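Side-chain contacts in abhydrolase domain-containing protein (Exiguobacterium antarcticum, PDB 5H3H), which hydrolyses esters as an enzyme of the alpha/beta hydrolase family and probably also acts as a perhydrolase: residues T212-G217 with E229-N234; D70-A75 with L106-E111; L45-R50 with T261-V266; I101-L106 with D203-I208. All coordinates share one frame; numbering follows the deposited sequence.

Following the chain from the N terminus, interaction 3 opens first, at 45-50, and closes last, at 261-266, so its long loop encloses the other three contacts and brings the C-terminal helix beside the end of helix 38-46. Within it, interaction 2 pairs the start of helix 71-85 with the end of helix 97-109. Interaction 4 begins on that same helix before interaction 2 has closed, so the two cross along the chain and share L106; it ends at 203-208, on the way back into the sheet. Interaction 1 follows in series, joining strand 211-217 to helix 225-234. Interactions 1 and 4 meet where L205 packs against M231 and N234.

Interaction 1: residues T212-G217 with E229-N234; sequences TLIMHG and EVMHEN
The gamma-branch methyl of I214 on strand 211-217 meets the terminal methyl of M231 on helix 225-234, I214 CG2 lying 4.1 Å from M231 CE. M231 reaches across because its chain runs extended at chi2 and then bends at chi3 (-75°), swinging the terminal methyl toward the strand. I214 offers CG2, the branch opposite its backbone N. The same M231 CE also comes obliquely to the H216 ring, 4.3 Å from ND1, so one methyl bears on two strand residues whose CB atoms point toward the helix. This side is buried, and it is completed by L119 of strand 114-120, which touches both I214 and M231, and by L240, which touches I214.

The far side of the helix is looser and more polar. E229 and E233 are exposed, while N234 turns back on its own helix: its ND2 donates to V230 O at 2.9 Å, and its backbone N reaches the same oxygen at 3.2 Å from the opposite face of the carbonyl plane. Nothing polar crosses from there to the strand.

The two segments belong to a beta-alpha-beta unit, strand 211-217, helix 225-234, strand 239-243, at one end of the central sheet. H216 lies about 10 Å from the bound ethaneperoxoic acid and touches residues of what is probably the Ser-His-Asp triad. Its NE2 is hydrogen-bonded to C223 O, whereas ND1, covered on the M231 side, has no partner in the model. Across this interface, then, cohesion is purely van der Waals, and the polar hold on the H216 ring comes from outside, through C223 O, which restrains it.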
loop_
_atom_site.group_PDB
_atom_site.type_symbol
_atom_site.label_atom_id
_atom_site.label_comp_id
_atom_site.label_asym_id
_atom_site.label_seq_id
_atom_site.Cartn_x
_atom_site.Cartn_y
_atom_site.Cartn_z
ATOM N N THR B 212 -13.229 6.671 -7.774
ATOM C CA THR B 212 -13.923 7.315 -6.654
ATOM C C THR B 212 -15.193 8.113 -7.033
ATOM O O THR B 212 -15.258 8.781 -8.100
ATOM C CB THR B 212 -12.919 8.145 -5.854
ATOM O OG1 THR B 212 -11.760 7.301 -5.614
ATOM C CG2 THR B 212 -13.521 8.625 -4.499
ATOM N N LEU B 213 -16.210 7.985 -6.168
ATOM C CA LEU B 213 -17.376 8.864 -6.150
ATOM C C LEU B 213 -17.444 9.625 -4.831
ATOM O O LEU B 213 -17.447 8.987 -3.766
ATOM C CB LEU B 213 -18.635 8.047 -6.265
ATOM C CG LEU B 213 -19.934 8.845 -6.131
ATOM C CD1 LEU B 213 -19.989 9.840 -7.292
ATOM C CD2 LEU B 213 -21.149 7.935 -6.105
ATOM N N ILE B 214 -17.576 10.970 -4.921
ATOM C CA ILE B 214 -17.732 11.848 -3.781
ATOM C C ILE B 214 -19.206 12.260 -3.763
ATOM O O ILE B 214 -19.700 12.796 -4.747
ATOM C CB ILE B 214 -16.854 13.145 -3.886
ATOM C CG1 ILE B 214 -15.390 12.855 -4.274
ATOM C CG2 ILE B 214 -16.940 13.989 -2.601
ATOM C CD1 ILE B 214 -14.729 11.857 -3.379
ATOM N N MET B 215 -19.859 12.027 -2.633
ATOM C CA MET B 215 -21.247 12.392 -2.399
ATOM C C MET B 215 -21.163 13.403 -1.246
ATOM O O MET B 215 -20.540 13.084 -0.198
ATOM C CB MET B 215 -22.067 11.130 -1.989
ATOM C CG MET B 215 -22.616 10.328 -3.154
ATOM S SD MET B 215 -23.853 9.022 -2.808
ATOM C CE MET B 215 -22.638 7.892 -2.374
ATOM N N HIS B 216 -21.745 14.619 -1.394
ATOM C CA HIS B 216 -21.652 15.569 -0.287
ATOM C C HIS B 216 -22.812 16.589 -0.330
ATOM O O HIS B 216 -23.213 17.029 -1.420
ATOM C CB HIS B 216 -20.331 16.292 -0.370
ATOM C CG HIS B 216 -19.748 16.663 0.940
ATOM N ND1 HIS B 216 -18.591 16.094 1.394
ATOM C CD2 HIS B 216 -20.096 17.602 1.849
ATOM C CE1 HIS B 216 -18.256 16.650 2.551
ATOM N NE2 HIS B 216 -19.168 17.563 2.849
ATOM N N GLY B 217 -23.345 16.887 0.859
ATOM C CA GLY B 217 -24.411 17.883 1.063
ATOM C C GLY B 217 -23.917 19.315 0.909
ATOM O O GLY B 217 -22.909 19.724 1.523
ATOM N N GLU B 229 -14.924 19.778 -2.597
ATOM C CA GLU B 229 -14.144 20.408 -3.662
ATOM C C GLU B 229 -12.672 20.017 -3.597
ATOM O O GLU B 229 -12.043 19.734 -4.604
ATOM C CB GLU B 229 -14.360 21.934 -3.621
ATOM C CG GLU B 229 -15.744 22.305 -4.151
ATOM C CD GLU B 229 -16.174 23.768 -3.951
ATOM O OE1 GLU B 229 -15.552 24.504 -3.153
ATOM O OE2 GLU B 229 -17.175 24.169 -4.581
ATOM N N VAL B 230 -12.120 19.969 -2.409
ATOM C CA VAL B 230 -10.719 19.641 -2.249
ATOM C C VAL B 230 -10.461 18.181 -2.646
ATOM O O VAL B 230 -9.511 17.874 -3.396
ATOM C CB VAL B 230 -10.226 19.977 -0.856
ATOM C CG1 VAL B 230 -8.846 19.368 -0.577
ATOM C CG2 VAL B 230 -10.147 21.493 -0.716
ATOM N N MET B 231 -11.350 17.305 -2.220
ATOM C CA MET B 231 -11.203 15.897 -2.540
ATOM C C MET B 231 -11.295 15.635 -4.018
ATOM O O MET B 231 -10.519 14.841 -4.521
ATOM C CB MET B 231 -12.238 15.062 -1.817
ATOM C CG MET B 231 -11.919 14.860 -0.364
ATOM S SD MET B 231 -13.149 13.798 0.486
ATOM C CE MET B 231 -14.564 14.888 0.676
ATOM N N HIS B 232 -12.256 16.289 -4.685
ATOM C CA HIS B 232 -12.516 16.143 -6.123
ATOM C C HIS B 232 -11.310 16.639 -6.965
ATOM O O HIS B 232 -11.041 16.104 -8.050
ATOM C CB HIS B 232 -13.819 16.902 -6.496
ATOM C CG HIS B 232 -14.343 16.643 -7.887
ATOM N ND1 HIS B 232 -14.776 17.650 -8.721
ATOM C CD2 HIS B 232 -14.579 15.492 -8.556
ATOM C CE1 HIS B 232 -15.208 17.134 -9.857
ATOM N NE2 HIS B 232 -15.086 15.825 -9.784
ATOM N N GLU B 233 -10.618 17.662 -6.482
ATOM C CA GLU B 233 -9.487 18.189 -7.208
ATOM C C GLU B 233 -8.297 17.239 -7.125
ATOM O O GLU B 233 -7.581 17.082 -8.117
ATOM C CB GLU B 233 -9.087 19.598 -6.729
ATOM C CG GLU B 233 -9.836 20.683 -7.483
ATOM C CD GLU B 233 -9.155 22.026 -7.402
ATOM O OE1 GLU B 233 -8.882 22.646 -8.465
ATOM O OE2 GLU B 233 -8.899 22.451 -6.258
ATOM N N ASN B 234 -8.136 16.588 -5.978
ATOM C CA ASN B 234 -6.927 15.854 -5.637
ATOM C C ASN B 234 -6.961 14.336 -5.800
ATOM O O ASN B 234 -5.886 13.698 -5.869
ATOM C CB ASN B 234 -6.459 16.234 -4.211
ATOM C CG ASN B 234 -5.956 17.674 -4.148
ATOM O OD1 ASN B 234 -4.921 17.985 -4.720
ATOM N ND2 ASN B 234 -6.704 18.565 -3.476
#

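Interaction 2: residues D70-A75 with L106-E111; sequences DYTTMA and LLNHGE
T72 and N108 face each other at the margin of this helix pair, crossing at about a right angle. Their meeting is van der Waals in kind: N108 ND2 comes up to both branches of T72, CG2 and OG1, 3.8 Å from each, without a hydrogen bond. H109 makes a second such approach, its NE2 4.0 Å from A75 O, obliquely to the ring and too far for a hydrogen bond. On the second subunit, D9 packs against N108 and V8 against L107.

Polar bridging falls to a single water. It donates to T72 O at 2.8 Å, accepts from N108 ND2 at 3.1 Å and hydrogen-bonds to H109 NE2 at 2.9 Å. Three groups that do not bond one another directly are thereby linked, with both side chains of the second helix gripping the water held by the backbone of the first.

A capping bond orders the start of helix 71-85. D70 is its N-cap: OD2 accepts from T73 N at 2.9 Å with a nearly straight bond (167°), although from above the carboxylate plane, and T73 OG1 donates to D70 OD1. G110, with phi 77°, is where the chain leaves helix 97-109.

Both helices lie beside the central sheet of the alpha/beta hydrolase fold: Y71 carries their pairing onward by packing on M97, I101 and K104, while L106 turns the other way, onto V114 and L117 of strand 114-120.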
loop_
_atom_site.group_PDB
_atom_site.type_symbol
_atom_site.label_atom_id
_atom_site.label_comp_id
_atom_site.label_asym_id
_atom_site.label_seq_id
_atom_site.Cartn_x
_atom_site.Cartn_y
_atom_site.Cartn_z
ATOM N N ASP B 70 -6.823 6.248 16.353
ATOM C CA ASP B 70 -6.075 6.933 15.283
ATOM C C ASP B 70 -6.377 6.225 13.983
ATOM O O ASP B 70 -6.802 5.039 13.984
ATOM C CB ASP B 70 -4.578 6.928 15.602
ATOM C CG ASP B 70 -4.022 5.498 15.762
ATOM O OD1 ASP B 70 -4.221 4.915 16.853
ATOM O OD2 ASP B 70 -3.460 4.946 14.782
ATOM N N TYR B 71 -6.322 6.944 12.886
ATOM C CA TYR B 71 -6.812 6.367 11.594
ATOM C C TYR B 71 -5.916 5.227 11.163
ATOM O O TYR B 71 -6.400 4.277 10.545
ATOM C CB TYR B 71 -6.884 7.397 10.499
ATOM C CG TYR B 71 -8.022 8.424 10.614
ATOM C CD1 TYR B 71 -8.908 8.437 11.695
ATOM C CD2 TYR B 71 -8.167 9.422 9.673
ATOM C CE1 TYR B 71 -9.914 9.419 11.800
ATOM C CE2 TYR B 71 -9.175 10.396 9.775
ATOM C CZ TYR B 71 -10.031 10.384 10.852
ATOM O OH TYR B 71 -11.043 11.310 10.952
ATOM N N THR B 72 -4.619 5.299 11.492
ATOM C CA THR B 72 -3.723 4.163 11.181
ATOM C C THR B 72 -4.258 2.880 11.801
ATOM O O THR B 72 -4.478 1.930 11.089
ATOM C CB THR B 72 -2.265 4.393 11.618
ATOM O OG1 THR B 72 -1.720 5.499 10.881
ATOM C CG2 THR B 72 -1.401 3.117 11.370
ATOM N N THR B 73 -4.449 2.841 13.124
ATOM C CA THR B 73 -4.975 1.628 13.773
ATOM C C THR B 73 -6.368 1.275 13.254
ATOM O O THR B 73 -6.698 0.148 13.097
ATOM C CB THR B 73 -5.077 1.777 15.334
ATOM O OG1 THR B 73 -3.810 2.164 15.911
ATOM C CG2 THR B 73 -5.502 0.459 15.978
ATOM N N MET B 74 -7.233 2.256 13.073
ATOM C CA MET B 74 -8.610 2.006 12.550
ATOM C C MET B 74 -8.609 1.381 11.145
ATOM O O MET B 74 -9.420 0.497 10.855
ATOM C CB MET B 74 -9.372 3.354 12.463
ATOM C CG MET B 74 -9.728 4.043 13.800
ATOM S SD MET B 74 -11.060 3.228 14.728
ATOM C CE MET B 74 -9.972 2.049 15.476
ATOM N N ALA B 75 -7.746 1.934 10.286
ATOM C CA ALA B 75 -7.521 1.426 8.949
ATOM C C ALA B 75 -6.974 -0.005 9.012
ATOM O O ALA B 75 -7.387 -0.859 8.205
ATOM C CB ALA B 75 -6.577 2.319 8.182
ATOM N N LEU B 106 -6.777 2.607 2.332
ATOM C CA LEU B 106 -6.186 2.473 0.950
ATOM C C LEU B 106 -4.691 2.814 0.901
ATOM O O LEU B 106 -3.929 2.110 0.218
ATOM C CB LEU B 106 -6.942 3.293 -0.066
ATOM C CG LEU B 106 -8.096 2.755 -0.918
ATOM C CD1 LEU B 106 -8.557 1.318 -0.743
ATOM C CD2 LEU B 106 -9.262 3.735 -0.935
ATOM N N LEU B 107 -4.286 3.880 1.585
ATOM C CA LEU B 107 -2.889 4.255 1.627
ATOM C C LEU B 107 -2.041 3.217 2.371
ATOM O O LEU B 107 -0.974 2.928 1.965
ATOM C CB LEU B 107 -2.663 5.619 2.291
ATOM C CG LEU B 107 -2.723 6.969 1.541
ATOM C CD1 LEU B 107 -2.971 6.888 0.046
ATOM C CD2 LEU B 107 -3.696 7.897 2.256
ATOM N N ASN B 108 -2.512 2.731 3.497
ATOM C CA ASN B 108 -1.688 1.823 4.325
ATOM C C ASN B 108 -1.677 0.369 3.907
ATOM O O ASN B 108 -0.701 -0.337 4.182
ATOM C CB ASN B 108 -2.026 1.962 5.805
ATOM C CG ASN B 108 -1.598 3.289 6.359
ATOM O OD1 ASN B 108 -1.008 4.104 5.665
ATOM N ND2 ASN B 108 -1.848 3.503 7.638
ATOM N N HIS B 109 -2.741 -0.070 3.249
ATOM C CA HIS B 109 -2.840 -1.426 2.812
ATOM C C HIS B 109 -3.022 -1.664 1.314
ATOM O O HIS B 109 -3.149 -2.800 0.929
ATOM C CB HIS B 109 -3.939 -2.073 3.599
ATOM C CG HIS B 109 -3.747 -1.914 5.056
ATOM N ND1 HIS B 109 -3.095 -2.852 5.825
ATOM C CD2 HIS B 109 -4.032 -0.874 5.880
ATOM C CE1 HIS B 109 -3.027 -2.419 7.073
ATOM N NE2 HIS B 109 -3.598 -1.226 7.135
ATOM N N GLY B 110 -3.001 -0.617 0.486
ATOM C CA GLY B 110 -3.174 -0.771 -0.974
ATOM C C GLY B 110 -4.613 -1.017 -1.433
ATOM O O GLY B 110 -5.540 -1.236 -0.621
ATOM N N GLU B 111 -4.769 -1.103 -2.738
ATOM C CA GLU B 111 -6.068 -1.165 -3.405
ATOM C C GLU B 111 -6.431 -2.508 -4.025
ATOM O O GLU B 111 -7.473 -2.633 -4.662
ATOM C CB GLU B 111 -6.104 -0.035 -4.450
ATOM C CG GLU B 111 -5.687 1.304 -3.803
ATOM C CD GLU B 111 -5.212 2.393 -4.774
ATOM O OE1 GLU B 111 -5.429 3.600 -4.465
ATOM O OE2 GLU B 111 -4.592 2.055 -5.816
HETATM O O HOH W 1 -3.006 0.995 8.944
#

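Interaction 3: residues L45-R50 with T261-V266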
loop_
_atom_site.group_PDB
_atom_site.type_symbol
_atom_site.label_atom_id
_atom_site.label_comp_id
_atom_site.label_asym_id
_atom_site.label_seq_id
_atom_site.Cartn_x
_atom_site.Cartn_y
_atom_site.Cartn_z
ATOM N N LEU B 45 -29.410 -5.090 -0.231
ATOM C CA LEU B 45 -29.892 -6.495 -0.063
ATOM C C LEU B 45 -30.978 -6.896 -1.088
ATOM O O LEU B 45 -30.851 -7.911 -1.757
ATOM C CB LEU B 45 -30.405 -6.692 1.347
ATOM C CG LEU B 45 -29.502 -7.279 2.434
ATOM C CD1 LEU B 45 -28.024 -7.463 2.226
ATOM C CD2 LEU B 45 -29.748 -6.553 3.736
ATOM N N GLU B 46 -32.013 -6.093 -1.301
ATOM C CA GLU B 46 -32.940 -6.503 -2.367
ATOM C C GLU B 46 -32.299 -6.546 -3.760
ATOM O O GLU B 46 -32.679 -7.357 -4.568
ATOM C CB GLU B 46 -34.250 -5.762 -2.345
ATOM C CG GLU B 46 -34.319 -4.412 -2.968
ATOM C CD GLU B 46 -35.740 -3.891 -2.963
ATOM O OE1 GLU B 46 -36.642 -4.707 -3.201
ATOM O OE2 GLU B 46 -35.964 -2.692 -2.727
ATOM N N GLU B 47 -31.277 -5.737 -4.030
ATOM C CA GLU B 47 -30.634 -5.756 -5.368
ATOM C C GLU B 47 -29.592 -6.878 -5.451
ATOM O O GLU B 47 -28.900 -7.006 -6.459
ATOM C CB GLU B 47 -29.987 -4.409 -5.674
ATOM C CG GLU B 47 -30.929 -3.204 -5.565
ATOM C CD GLU B 47 -31.778 -2.991 -6.785
ATOM O OE1 GLU B 47 -33.031 -3.066 -6.701
ATOM O OE2 GLU B 47 -31.169 -2.755 -7.827
ATOM N N GLY B 48 -29.457 -7.652 -4.371
ATOM C CA GLY B 48 -28.654 -8.861 -4.337
ATOM C C GLY B 48 -27.184 -8.628 -4.077
ATOM O O GLY B 48 -26.361 -9.426 -4.532
ATOM N N TYR B 49 -26.845 -7.524 -3.392
ATOM C CA TYR B 49 -25.474 -7.293 -2.929
ATOM C C TYR B 49 -25.311 -7.734 -1.471
ATOM O O TYR B 49 -26.285 -7.995 -0.796
ATOM C CB TYR B 49 -25.126 -5.805 -3.125
ATOM C CG TYR B 49 -25.012 -5.528 -4.616
ATOM C CD1 TYR B 49 -23.787 -5.677 -5.279
ATOM C CD2 TYR B 49 -26.137 -5.227 -5.373
ATOM C CE1 TYR B 49 -23.679 -5.491 -6.658
ATOM C CE2 TYR B 49 -26.057 -5.052 -6.742
ATOM C CZ TYR B 49 -24.831 -5.179 -7.381
ATOM O OH TYR B 49 -24.772 -4.994 -8.745
ATOM N N ARG B 50 -24.073 -7.853 -1.036
ATOM C CA ARG B 50 -23.746 -8.263 0.277
ATOM C C ARG B 50 -23.295 -7.028 1.077
ATOM O O ARG B 50 -22.332 -6.373 0.705
ATOM C CB ARG B 50 -22.647 -9.275 0.196
ATOM C CG ARG B 50 -22.227 -9.845 1.510
ATOM C CD ARG B 50 -21.164 -10.880 1.246
ATOM N NE ARG B 50 -20.542 -11.334 2.481
ATOM C CZ ARG B 50 -19.521 -12.177 2.537
ATOM N NH1 ARG B 50 -19.001 -12.670 1.402
ATOM N NH2 ARG B 50 -18.979 -12.518 3.721
ATOM N N THR B 261 -28.277 6.588 -6.027
ATOM C CA THR B 261 -26.912 6.894 -6.480
ATOM C C THR B 261 -25.869 5.836 -6.019
ATOM O O THR B 261 -24.946 5.463 -6.752
ATOM C CB THR B 261 -26.476 8.279 -5.928
ATOM O OG1 THR B 261 -27.438 9.281 -6.297
ATOM C CG2 THR B 261 -25.129 8.710 -6.448
ATOM N N LEU B 262 -26.027 5.360 -4.791
ATOM C CA LEU B 262 -25.060 4.428 -4.180
ATOM C C LEU B 262 -25.192 3.096 -4.932
ATOM O O LEU B 262 -24.231 2.484 -5.374
ATOM C CB LEU B 262 -25.434 4.294 -2.708
ATOM C CG LEU B 262 -24.443 3.886 -1.646
ATOM C CD1 LEU B 262 -25.227 3.462 -0.392
ATOM C CD2 LEU B 262 -23.504 2.775 -2.090
ATOM N N VAL B 263 -26.438 2.714 -5.159
ATOM C CA VAL B 263 -26.762 1.476 -5.812
ATOM C C VAL B 263 -26.293 1.425 -7.244
ATOM O O VAL B 263 -25.780 0.403 -7.679
ATOM C CB VAL B 263 -28.291 1.228 -5.761
ATOM C CG1 VAL B 263 -28.719 0.142 -6.748
ATOM C CG2 VAL B 263 -28.689 0.873 -4.315
ATOM N N SER B 264 -26.564 2.503 -7.976
ATOM C CA SER B 264 -26.106 2.633 -9.340
ATOM C C SER B 264 -24.600 2.526 -9.457
ATOM O O SER B 264 -24.123 1.853 -10.343
ATOM C CB SER B 264 -26.543 3.988 -9.920
ATOM O OG SER B 264 -27.950 4.103 -9.973
ATOM N N TYR B 265 -23.859 3.220 -8.591
ATOM C CA TYR B 265 -22.409 3.147 -8.591
ATOM C C TYR B 265 -21.865 1.758 -8.199
ATOM O O TYR B 265 -20.884 1.302 -8.786
ATOM C CB TYR B 265 -21.825 4.213 -7.676
ATOM C CG TYR B 265 -20.375 4.546 -7.883
ATOM C CD1 TYR B 265 -19.925 5.175 -9.069
ATOM C CD2 TYR B 265 -19.441 4.257 -6.914
ATOM C CE1 TYR B 265 -18.587 5.498 -9.235
ATOM C CE2 TYR B 265 -18.107 4.553 -7.081
ATOM C CZ TYR B 265 -17.660 5.189 -8.236
ATOM O OH TYR B 265 -16.294 5.476 -8.375
ATOM N N VAL B 266 -22.488 1.091 -7.229
ATOM C CA VAL B 266 -22.109 -0.311 -6.938
ATOM C C VAL B 266 -22.298 -1.187 -8.183
ATOM O O VAL B 266 -21.405 -1.966 -8.503
ATOM C CB VAL B 266 -22.747 -0.957 -5.659
ATOM C CG1 VAL B 266 -22.726 -0.004 -4.464
ATOM C CG2 VAL B 266 -24.131 -1.517 -5.885
#
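V263 and V266, one turn apart on the C-terminal helix, each receive one residue of the turn that follows helix 38-46. V263 comes first. Its CG1 lies 3.9 Å from E47 OE2 and 4.2 Å from E47 CG, so a methyl rests against the bent glutamate chain, folded at chi2 (-82°), with the two side chains crossing at about a right angle. The carboxylate gains no hydrogen bond here; a long, weak ion pair with K267 lies farther along the helix.

Past S264 and Y265, V266 makes the more specific contact, a CH-pi interaction. Its CG2 sits 3.9 Å from the centroid of the Y49 ring and only 6° off the ring normal, which places the methyl squarely over the centre of one face. CG2 takes the position between backbone N and carbonyl carbon, and from there it projects at the tyrosine. E47 CB lies at the edge of the same ring, in plane. The turn itself is a Schellman motif ending the helix: G48 adopts positive phi, and one of the two bonds back into the last turn is G48 N to L45 O, 3.0 Å.

As in other alpha/beta hydrolases, these two helices cover the same face of the sheet. V266 also touches L44 and T91, L262 packs on L93 and I118, and T261 and Y265 lie against L213 of strand 211-217.

Interaction 4: residues I101-L106 with D203-I208; sequences IALKYL and DGLPKI
No flat group comes between L103 and L106 on one side and L205 and I208 on the other; the one aromatic ring on these segments, that of Y105, turns away from the contact, with A102 O at its edge, in plane, and the Y105 side chain touches V114 and I82. What remains is an interlock of aliphatic branches. L103 divides its two methyls between two partners. CD1 meets L205 CD2 at 3.9 Å, the side chains crossing obliquely, and CD2 lies against I208 CG1 at 3.7 Å and I208 CD1 at 4.0 Å, here at about a right angle. I208 bends at chi2 (-55°), and its CD1 also reaches L106 CB at 3.9 Å, so this methyl settles between two residues three positions, about one turn, apart on the helix.

Helix 97-109 starts at M97, directly after S96, both of the ligand pocket, in what is probably the nucleophile elbow of the alpha/beta hydrolase fold, and L103 stands about 12 Å from the bound ethaneperoxoic acid. The opposing segment, 203-208, leads from helix 186-198 back to strand 211-217. Its 3-10 turn is closed by K207 N to G204 O at 2.8 Å and I208 N to L205 O at 3.2 Å, and the turn places L205 and I208 side by side against the helix.

Around the contact, L117 lies against both L103 and L106, A124 and L201 add to the surround of L103, and P125 touches L205. K207 packs on L107 and on V8 of the second subunit.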
loop_
_atom_site.group_PDB
_atom_site.type_symbol
_atom_site.label_atom_id
_atom_site.label_comp_id
_atom_site.label_asym_id
_atom_site.label_seq_id
_atom_site.Cartn_x
_atom_site.Cartn_y
_atom_site.Cartn_z
ATOM N N ILE B 101 -11.090 7.210 7.287
ATOM C CA ILE B 101 -10.561 5.855 7.561
ATOM C C ILE B 101 -10.441 5.050 6.269
ATOM O O ILE B 101 -9.474 4.295 6.084
ATOM C CB ILE B 101 -11.395 5.138 8.628
ATOM C CG1 ILE B 101 -11.327 5.896 9.980
ATOM C CG2 ILE B 101 -10.965 3.667 8.782
ATOM C CD1 ILE B 101 -12.405 5.484 10.958
ATOM N N ALA B 102 -11.436 5.145 5.400
ATOM C CA ALA B 102 -11.363 4.490 4.102
ATOM C C ALA B 102 -10.116 4.878 3.290
ATOM O O ALA B 102 -9.461 4.010 2.754
ATOM C CB ALA B 102 -12.613 4.786 3.311
ATOM N N LEU B 103 -9.800 6.159 3.202
ATOM C CA LEU B 103 -8.577 6.662 2.545
ATOM C C LEU B 103 -7.285 6.101 3.169
ATOM O O LEU B 103 -6.372 5.622 2.434
ATOM C CB LEU B 103 -8.547 8.203 2.521
ATOM C CG LEU B 103 -9.604 8.791 1.580
ATOM C CD1 LEU B 103 -9.968 10.236 1.917
ATOM C CD2 LEU B 103 -9.162 8.739 0.127
ATOM N N LYS B 104 -7.213 6.159 4.508
ATOM C CA LYS B 104 -6.043 5.715 5.235
ATOM C C LYS B 104 -5.815 4.213 4.997
ATOM O O LYS B 104 -4.663 3.773 4.897
ATOM C CB LYS B 104 -6.239 5.937 6.741
ATOM C CG LYS B 104 -4.995 5.791 7.609
ATOM C CD LYS B 104 -3.852 6.650 7.118
ATOM C CE LYS B 104 -3.017 7.218 8.262
ATOM N NZ LYS B 104 -2.320 8.443 7.748
ATOM N N TYR B 105 -6.919 3.466 4.961
ATOM C CA TYR B 105 -6.889 2.061 4.674
ATOM C C TYR B 105 -6.310 1.817 3.304
ATOM O O TYR B 105 -5.467 0.878 3.112
ATOM C CB TYR B 105 -8.276 1.473 4.696
ATOM C CG TYR B 105 -8.299 0.145 3.958
ATOM C CD1 TYR B 105 -7.721 -1.015 4.505
ATOM C CD2 TYR B 105 -8.826 0.065 2.661
ATOM C CE1 TYR B 105 -7.729 -2.232 3.811
ATOM C CE2 TYR B 105 -8.825 -1.111 1.969
ATOM C CZ TYR B 105 -8.234 -2.269 2.521
ATOM O OH TYR B 105 -8.212 -3.451 1.802
ATOM N N LEU B 106 -6.777 2.607 2.332
ATOM C CA LEU B 106 -6.186 2.473 0.950
ATOM C C LEU B 106 -4.691 2.814 0.901
ATOM O O LEU B 106 -3.929 2.110 0.218
ATOM C CB LEU B 106 -6.942 3.293 -0.066
ATOM C CG LEU B 106 -8.096 2.755 -0.918
ATOM C CD1 LEU B 106 -8.557 1.318 -0.743
ATOM C CD2 LEU B 106 -9.262 3.735 -0.935
ATOM N N ASP B 203 -1.402 15.047 1.922
ATOM C CA ASP B 203 -0.342 14.340 1.159
ATOM C C ASP B 203 -0.796 13.060 0.457
ATOM O O ASP B 203 -0.265 12.688 -0.596
ATOM C CB ASP B 203 0.854 13.980 2.090
ATOM C CG ASP B 203 1.983 15.027 2.078
ATOM O OD1 ASP B 203 1.924 16.050 1.350
ATOM O OD2 ASP B 203 2.977 14.792 2.806
ATOM N N GLY B 204 -1.749 12.356 1.057
ATOM C CA GLY B 204 -2.159 11.046 0.599
ATOM C C GLY B 204 -3.148 11.014 -0.553
ATOM O O GLY B 204 -3.144 10.039 -1.322
ATOM N N LEU B 205 -4.032 12.011 -0.646
ATOM C CA LEU B 205 -5.042 12.087 -1.721
ATOM C C LEU B 205 -4.547 11.812 -3.135
ATOM O O LEU B 205 -5.125 10.991 -3.841
ATOM C CB LEU B 205 -5.783 13.449 -1.704
ATOM C CG LEU B 205 -6.742 13.809 -0.555
ATOM C CD1 LEU B 205 -7.731 14.894 -0.969
ATOM C CD2 LEU B 205 -7.489 12.581 -0.049
ATOM N N PRO B 206 -3.458 12.475 -3.565
ATOM C CA PRO B 206 -2.918 12.104 -4.896
ATOM C C PRO B 206 -2.324 10.685 -5.058
ATOM O O PRO B 206 -1.956 10.331 -6.177
ATOM C CB PRO B 206 -1.841 13.156 -5.147
ATOM C CG PRO B 206 -1.640 13.875 -3.863
ATOM C CD PRO B 206 -2.906 13.757 -3.095
ATOM N N LYS B 207 -2.238 9.885 -3.994
ATOM C CA LYS B 207 -1.768 8.493 -4.077
ATOM C C LYS B 207 -2.895 7.516 -4.303
ATOM O O LYS B 207 -2.669 6.360 -4.669
ATOM C CB LYS B 207 -0.990 8.098 -2.817
ATOM C CG LYS B 207 0.458 8.529 -2.874
ATOM C CD LYS B 207 0.831 9.479 -1.751
ATOM C CE LYS B 207 2.169 10.153 -2.031
ATOM N NZ LYS B 207 2.808 10.632 -0.766
ATOM N N ILE B 208 -4.123 7.992 -4.132
ATOM C CA ILE B 208 -5.287 7.163 -4.336
ATOM C C ILE B 208 -5.390 6.950 -5.831
ATOM O O ILE B 208 -5.268 7.937 -6.569
ATOM C CB ILE B 208 -6.566 7.879 -3.785
ATOM C CG1 ILE B 208 -6.418 8.060 -2.281
ATOM C CG2 ILE B 208 -7.842 7.111 -4.134
ATOM C CD1 ILE B 208 -6.130 6.776 -1.547
#